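Local coordinates for protein MRNA TRANSPORT REGULATOR Mtr2 (Candida albicans, PDB 1Q42) that affects the transport of mRNA from the nucleus to the cytoplasm and interacts with the export factor MEX67, at residues V121-K126 with V166-V171. Numbering follows the deposited sequence.
Sequences VHFSAK and VDVNLV
With chi1 at 74°, CG of F123 sits between the backbone N and the carbonyl carbon, and the ring rises from the sheet beside V168 and tips toward it. CB of V168 lies over one ring face, 3.6 Å from the centroid in a CH-pi contact, while CG1 lies nearest CE2 and CG2 nearest CZ. CD1 of L170 approaches the same ring at its edge. On the opposite sheet face, S124 turns OG beside its own backbone N (chi1 -60°) and donates a 2.8 Å hydrogen bond to OD1 of D167, meeting it from above the carboxylate plane. The H122 ring stands nearly perpendicular to that carboxylate, with NE2 3.5 Å from OD2 of D167, close but not hydrogen-bonded; at another point of its edge, CD2 lies 3.2 Å from OD1 of N169. Six backbone hydrogen bonds join the antiparallel strands through V121–L170, F123–V168 and A125–V166, inside the NTF2-fold sheet, strand 164-173 next to 183-192 and strand 118-129 next to 101-113. Helix 29-40 packs on the apolar face, where L33 and L37 touch F123, whereas ND2 of N169 bonds D187. On the polar face, the acidic D167 may favour a protonated H122.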
loop_
_atom_site.group_PDB
_atom_site.type_symbol
_atom_site.label_atom_id
_atom_site.label_comp_id
_atom_site.label_asym_id
_atom_site.label_seq_id
_atom_site.Cartn_x
_atom_site.Cartn_y
_atom_site.Cartn_z
ATOM N N VAL A 121 -6.803 10.694 6.968
ATOM C CA VAL A 121 -6.477 9.667 7.959
ATOM C C VAL A 121 -4.974 9.598 8.128
ATOM O O VAL A 121 -4.249 9.486 7.142
ATOM C CB VAL A 121 -6.911 8.262 7.499
ATOM C CG1 VAL A 121 -6.604 7.226 8.589
ATOM C CG2 VAL A 121 -8.324 8.245 7.161
ATOM N N HIS A 122 -4.511 9.650 9.372
ATOM C CA HIS A 122 -3.122 9.385 9.687
ATOM C C HIS A 122 -3.048 8.049 10.402
ATOM O O HIS A 122 -3.830 7.782 11.308
ATOM C CB HIS A 122 -2.573 10.487 10.594
ATOM C CG HIS A 122 -1.254 10.147 11.204
ATOM N ND1 HIS A 122 -1.141 9.534 12.437
ATOM C CD2 HIS A 122 0.006 10.285 10.733
ATOM C CE1 HIS A 122 0.138 9.324 12.702
ATOM N NE2 HIS A 122 0.855 9.796 11.696
ATOM N N PHE A 123 -2.127 7.184 9.993
ATOM C CA PHE A 123 -1.918 5.960 10.734
ATOM C C PHE A 123 -0.445 5.620 10.831
ATOM O O PHE A 123 0.374 6.119 10.064
ATOM C CB PHE A 123 -2.772 4.798 10.179
ATOM C CG PHE A 123 -2.306 4.194 8.864
ATOM C CD1 PHE A 123 -1.330 3.201 8.846
ATOM C CD2 PHE A 123 -2.912 4.547 7.659
ATOM C CE1 PHE A 123 -0.948 2.601 7.645
ATOM C CE2 PHE A 123 -2.520 3.948 6.457
ATOM C CZ PHE A 123 -1.536 2.971 6.467
ATOM N N SER A 124 -0.133 4.833 11.852
ATOM C CA SER A 124 1.206 4.333 12.091
ATOM C C SER A 124 1.124 2.808 12.058
ATOM O O SER A 124 0.093 2.242 12.381
ATOM C CB SER A 124 1.700 4.830 13.446
ATOM O OG SER A 124 1.721 6.263 13.459
ATOM N N ALA A 125 2.189 2.168 11.610
ATOM C CA ALA A 125 2.286 0.706 11.591
ATOM C C ALA A 125 3.733 0.318 11.787
ATOM O O ALA A 125 4.634 1.184 11.752
ATOM C CB ALA A 125 1.768 0.140 10.264
ATOM N N LYS A 126 3.952 -0.967 12.030
ATOM C CA LYS A 126 5.267 -1.572 11.828
ATOM C C LYS A 126 5.203 -2.506 10.637
ATOM O O LYS A 126 4.168 -3.093 10.356
ATOM C CB LYS A 126 5.801 -2.292 13.048
ATOM C CG LYS A 126 4.890 -3.241 13.749
ATOM C CD LYS A 126 5.388 -3.466 15.190
ATOM C CE LYS A 126 4.511 -4.470 15.902
ATOM N NZ LYS A 126 5.146 -5.019 17.121
ATOM N N VAL A 166 6.561 2.846 10.089
ATOM C CA VAL A 166 5.921 3.518 8.966
ATOM C C VAL A 166 4.832 4.495 9.447
ATOM O O VAL A 166 4.081 4.190 10.365
ATOM C CB VAL A 166 5.242 2.512 8.004
ATOM C CG1 VAL A 166 4.676 3.265 6.779
ATOM C CG2 VAL A 166 6.215 1.484 7.540
ATOM N N ASP A 167 4.774 5.669 8.826
ATOM C CA ASP A 167 3.664 6.612 9.018
ATOM C C ASP A 167 3.038 6.840 7.661
ATOM O O ASP A 167 3.750 7.002 6.664
ATOM C CB ASP A 167 4.183 7.955 9.557
ATOM C CG ASP A 167 4.072 8.081 11.066
ATOM O OD1 ASP A 167 3.790 7.078 11.763
ATOM O OD2 ASP A 167 4.327 9.169 11.657
ATOM N N VAL A 168 1.712 6.853 7.613
ATOM C CA VAL A 168 1.022 7.033 6.357
ATOM C C VAL A 168 -0.065 8.086 6.560
ATOM O O VAL A 168 -0.782 8.054 7.558
ATOM C CB VAL A 168 0.367 5.718 5.880
ATOM C CG1 VAL A 168 -0.386 5.942 4.588
ATOM C CG2 VAL A 168 1.389 4.636 5.700
ATOM N N ASN A 169 -0.158 9.016 5.613
ATOM C CA ASN A 169 -1.231 9.986 5.559
ATOM C C ASN A 169 -2.020 9.768 4.265
ATOM O O ASN A 169 -1.457 9.753 3.198
ATOM C CB ASN A 169 -0.677 11.416 5.587
ATOM C CG ASN A 169 -0.060 11.776 6.917
ATOM O OD1 ASN A 169 -0.712 11.706 7.953
ATOM N ND2 ASN A 169 1.201 12.163 6.894
ATOM N N LEU A 170 -3.326 9.568 4.387
ATOM C CA LEU A 170 -4.206 9.374 3.237
ATOM C C LEU A 170 -5.272 10.475 3.221
ATOM O O LEU A 170 -5.721 10.919 4.279
ATOM C CB LEU A 170 -4.933 8.028 3.364
ATOM C CG LEU A 170 -4.143 6.716 3.421
ATOM C CD1 LEU A 170 -5.137 5.515 3.471
ATOM C CD2 LEU A 170 -3.161 6.561 2.309
ATOM N N VAL A 171 -5.663 10.920 2.040
ATOM C CA VAL A 171 -6.892 11.677 1.865
ATOM C C VAL A 171 -7.782 10.791 0.985
ATOM O O VAL A 171 -7.398 10.437 -0.128
ATOM C CB VAL A 171 -6.648 13.043 1.224
ATOM C CG1 VAL A 171 -7.960 13.817 1.137
ATOM C CG2 VAL A 171 -5.608 13.836 2.024
#